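Local coordinates for heterodimeric restriction endonuclease R.BspD6I small subunit (Bacillus sp., PDB 2P14), which serves as the catalytic subunit of a heterodimeric type IIS restriction endonuclease that acts in complex with a site-specific nickase, at residues 116-121 / 175-180. Numbering follows the deposited sequence.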
ATOM      1  N   SER A 116     -11.527 -11.535   5.930  1.00 17.46           N
ATOM      2  CA  SER A 116     -12.656 -10.631   6.134  0.50 17.17           C
ATOM      3  C   SER A 116     -12.338  -9.217   5.658  1.00 16.37           C
ATOM      4  O   SER A 116     -13.180  -8.554   5.089  1.00 16.92           O
ATOM      5  CB  SER A 116     -13.103 -10.608   7.594  0.50 18.05           C
ATOM      6  OG  SER A 116     -13.470 -11.902   8.005  0.50 17.53           O
ATOM      7  N   PHE A 117     -11.107  -8.768   5.896  1.00 15.69           N
ATOM      8  CA  PHE A 117     -10.647  -7.489   5.350  1.00 14.10           C
ATOM      9  C   PHE A 117     -10.686  -7.507   3.806  1.00 14.75           C
ATOM     10  O   PHE A 117     -11.155  -6.568   3.194  1.00 14.11           O
ATOM     11  CB  PHE A 117      -9.230  -7.198   5.835  1.00 13.97           C
ATOM     12  CG  PHE A 117      -8.632  -5.919   5.280  1.00 14.07           C
ATOM     13  CD1 PHE A 117      -9.004  -4.664   5.772  1.00 16.67           C
ATOM     14  CD2 PHE A 117      -7.705  -5.988   4.234  1.00 15.51           C
ATOM     15  CE1 PHE A 117      -8.437  -3.505   5.251  1.00 15.32           C
ATOM     16  CE2 PHE A 117      -7.148  -4.842   3.706  1.00 16.57           C
ATOM     17  CZ  PHE A 117      -7.502  -3.596   4.224  1.00 15.89           C
ATOM     18  N   ALA A 118     -10.177  -8.583   3.204  1.00 15.29           N
ATOM     19  CA  ALA A 118     -10.184  -8.697   1.729  1.00 15.48           C
ATOM     20  C   ALA A 118     -11.600  -8.680   1.162  1.00 15.32           C
ATOM     21  O   ALA A 118     -11.845  -8.067   0.123  1.00 15.22           O
ATOM     22  CB  ALA A 118      -9.468  -9.957   1.291  1.00 14.70           C
ATOM     23  N   ARG A 119     -12.521  -9.344   1.861  1.00 14.90           N
ATOM     24  CA  ARG A 119     -13.932  -9.286   1.469  1.00 15.67           C
ATOM     25  C   ARG A 119     -14.488  -7.865   1.509  1.00 15.96           C
ATOM     26  O   ARG A 119     -15.228  -7.444   0.599  1.00 17.69           O
ATOM     27  CB  ARG A 119     -14.779 -10.265   2.306  1.00 16.05           C
ATOM     28  CG  ARG A 119     -14.479 -11.733   1.961  1.00 16.92           C
ATOM     29  CD  ARG A 119     -15.362 -12.621   2.818  1.00 22.67           C
ATOM     30  NE  ARG A 119     -14.916 -14.001   2.800  1.00 24.33           N
ATOM     31  CZ  ARG A 119     -14.427 -14.627   3.859  1.00 29.89           C
ATOM     32  NH1 ARG A 119     -14.337 -13.991   5.032  1.00 31.52           N
ATOM     33  NH2 ARG A 119     -14.049 -15.895   3.755  1.00 32.45           N
ATOM     34  N   HIS A 120     -14.116  -7.122   2.557  1.00 15.41           N
ATOM     35  CA  HIS A 120     -14.519  -5.731   2.693  1.00 15.16           C
ATOM     36  C   HIS A 120     -14.005  -4.838   1.579  1.00 15.06           C
ATOM     37  O   HIS A 120     -14.766  -4.084   0.967  1.00 15.81           O
ATOM     38  CB  HIS A 120     -14.020  -5.178   4.046  1.00 15.07           C
ATOM     39  CG  HIS A 120     -14.604  -3.846   4.399  1.00 15.05           C
ATOM     40  ND1 HIS A 120     -15.908  -3.715   4.840  1.00 19.83           N
ATOM     41  CD2 HIS A 120     -14.080  -2.600   4.390  1.00 18.75           C
ATOM     42  CE1 HIS A 120     -16.155  -2.440   5.079  1.00 22.53           C
ATOM     43  NE2 HIS A 120     -15.069  -1.744   4.809  1.00 20.65           N
ATOM     44  N   ILE A 121     -12.685  -4.875   1.340  1.00 15.13           N
ATOM     45  CA  ILE A 121     -12.090  -3.941   0.360  1.00 15.41           C
ATOM     46  C   ILE A 121     -12.337  -4.373  -1.077  1.00 15.67           C
ATOM     47  O   ILE A 121     -12.062  -3.611  -2.001  1.00 15.29           O
ATOM     48  CB  ILE A 121     -10.570  -3.733   0.568  1.00 15.04           C
ATOM     49  CG1 ILE A 121      -9.844  -5.092   0.413  1.00 16.52           C
ATOM     50  CG2 ILE A 121     -10.343  -3.057   1.931  1.00 15.72           C
ATOM     51  CD1 ILE A 121      -8.340  -4.999   0.117  1.00 17.48           C
ATOM     52  N   GLU A 175     -10.913 -15.551  -1.506  1.00 14.67           N
ATOM     53  CA  GLU A 175      -9.924 -16.637  -1.457  1.00 15.02           C
ATOM     54  C   GLU A 175      -9.191 -16.740  -2.779  1.00 14.16           C
ATOM     55  O   GLU A 175      -7.964 -16.774  -2.808  1.00 15.37           O
ATOM     56  CB  GLU A 175     -10.601 -17.974  -1.125  1.00 15.62           C
ATOM     57  CG  GLU A 175     -11.144 -18.020   0.313  1.00 17.71           C
ATOM     58  CD  GLU A 175     -12.581 -17.497   0.437  1.00 20.80           C
ATOM     59  OE1 GLU A 175     -13.114 -16.905  -0.536  1.00 20.26           O
ATOM     60  OE2 GLU A 175     -13.179 -17.692   1.531  1.00 23.79           O
ATOM     61  N   GLU A 176      -9.932 -16.769  -3.874  1.00 14.33           N
ATOM     62  CA  GLU A 176      -9.330 -16.847  -5.198  1.00 15.61           C
ATOM     63  C   GLU A 176      -8.453 -15.618  -5.492  1.00 13.92           C
ATOM     64  O   GLU A 176      -7.390 -15.724  -6.105  1.00 14.01           O
ATOM     65  CB  GLU A 176     -10.427 -16.997  -6.258  1.00 15.35           C
ATOM     66  CG  GLU A 176      -9.896 -16.932  -7.695  1.00 20.85           C
ATOM     67  CD  GLU A 176     -10.927 -17.249  -8.777  1.00 21.88           C
ATOM     68  OE1 GLU A 176     -12.118 -17.493  -8.462  1.00 27.24           O
ATOM     69  OE2 GLU A 176     -10.513 -17.273  -9.965  1.00 29.44           O
ATOM     70  N   TRP A 177      -8.921 -14.452  -5.057  1.00 13.43           N
ATOM     71  CA  TRP A 177      -8.205 -13.233  -5.315  1.00 12.29           C
ATOM     72  C   TRP A 177      -6.865 -13.255  -4.611  1.00 11.71           C
ATOM     73  O   TRP A 177      -5.817 -12.936  -5.218  1.00 12.27           O
ATOM     74  CB  TRP A 177      -9.034 -12.050  -4.772  1.00 11.38           C
ATOM     75  CG  TRP A 177      -8.460 -10.665  -5.001  1.00 11.06           C
ATOM     76  CD1 TRP A 177      -7.595 -10.268  -6.007  1.00 12.14           C
ATOM     77  CD2 TRP A 177      -8.759  -9.496  -4.243  1.00 11.78           C
ATOM     78  NE1 TRP A 177      -7.362  -8.918  -5.919  1.00 12.05           N
ATOM     79  CE2 TRP A 177      -8.062  -8.421  -4.841  1.00 11.56           C
ATOM     80  CE3 TRP A 177      -9.561  -9.249  -3.102  1.00 11.45           C
ATOM     81  CZ2 TRP A 177      -8.142  -7.108  -4.348  1.00 11.37           C
ATOM     82  CZ3 TRP A 177      -9.639  -7.948  -2.617  1.00 10.59           C
ATOM     83  CH2 TRP A 177      -8.935  -6.902  -3.230  1.00 11.54           C
ATOM     84  N   LEU A 178      -6.879 -13.558  -3.311  1.00 12.97           N
ATOM     85  CA  LEU A 178      -5.624 -13.542  -2.581  1.00 12.71           C
ATOM     86  C   LEU A 178      -4.650 -14.621  -3.105  1.00 12.59           C
ATOM     87  O   LEU A 178      -3.424 -14.416  -3.142  1.00 13.76           O
ATOM     88  CB  LEU A 178      -5.842 -13.688  -1.079  1.00 13.26           C
ATOM     89  CG  LEU A 178      -6.609 -12.579  -0.347  1.00 14.32           C
ATOM     90  CD1 LEU A 178      -6.623 -12.869   1.184  1.00 13.31           C
ATOM     91  CD2 LEU A 178      -6.056 -11.151  -0.672  1.00 15.84           C
ATOM     92  N   THR A 179      -5.191 -15.769  -3.508  1.00 13.72           N
ATOM     93  CA  THR A 179      -4.372 -16.799  -4.160  1.00 14.09           C
ATOM     94  C   THR A 179      -3.710 -16.283  -5.432  1.00 13.19           C
ATOM     95  O   THR A 179      -2.528 -16.503  -5.659  1.00 13.52           O
ATOM     96  CB  THR A 179      -5.207 -18.053  -4.467  1.00 15.03           C
ATOM     97  OG1 THR A 179      -5.739 -18.560  -3.221  1.00 16.06           O
ATOM     98  CG2 THR A 179      -4.340 -19.141  -5.158  1.00 15.98           C
ATOM     99  N   PHE A 180      -4.460 -15.520  -6.210  1.00 11.90           N
ATOM    100  CA  PHE A 180      -3.909 -14.991  -7.450  1.00 12.77           C
ATOM    101  C   PHE A 180      -2.742 -14.051  -7.182  1.00 11.99           C
ATOM    102  O   PHE A 180      -1.725 -14.065  -7.881  1.00 12.78           O
ATOM    103  CB  PHE A 180      -4.994 -14.270  -8.250  1.00 12.99           C
ATOM    104  CG  PHE A 180      -4.477 -13.611  -9.477  1.00 13.75           C
ATOM    105  CD1 PHE A 180      -4.331 -14.348 -10.653  1.00 14.94           C
ATOM    106  CD2 PHE A 180      -4.126 -12.248  -9.475  1.00 13.77           C
ATOM    107  CE1 PHE A 180      -3.821 -13.756 -11.791  1.00 16.61           C
ATOM    108  CE2 PHE A 180      -3.638 -11.648 -10.620  1.00 15.45           C
ATOM    109  CZ  PHE A 180      -3.488 -12.400 -11.784  1.00 15.48           C
TER
HETATM  110  O   HOH W   1     -15.036 -14.878   0.048  1.00 25.16           O
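The indole of Trp177 meets Ala118 O at its edge, in the ring plane, with Trp177 CZ3 3.5 Å from the oxygen. Ile121 CD1 reaches Trp177 CH2 obliquely, at 3.9 Å. At the Arg119 guanidinium edge lie a water, in plane, and Glu175 OE2, tilted 15° from the plane. The motif is a near-perpendicular helix pair: helix 115-121, within the PD-(D/E)XK-clan nuclease region, packs against the C-terminal helix 174-184. The axes of 116-121 and 175-180 run at 99° and approach to 10.3 Å, so side chains fill the gap. Pro132 and Leu169 also touch the Trp177 side chain, Lys125 makes a cation-pi contact with it, and NE1 is hydrogen-bonded to Leu164 O. Ala118 CB sits against both methyls of Leu178, 4.1 Å from Leu178 CD1.

The Arg119 chain runs extended from CG to NE and brings the guanidinium to Glu175. Arg119 NH2 donates to Glu175 OE2 at 3.0 Å in a salt bridge, from above the carboxylate plane. The water joins the same two side chains. A lysine in place of Arg119 would probably lose one of these two links, leaving the carboxylate freer to turn. The water accepts from Arg119 NE and donates to Glu175 OE1, 2.9 Å from each atom.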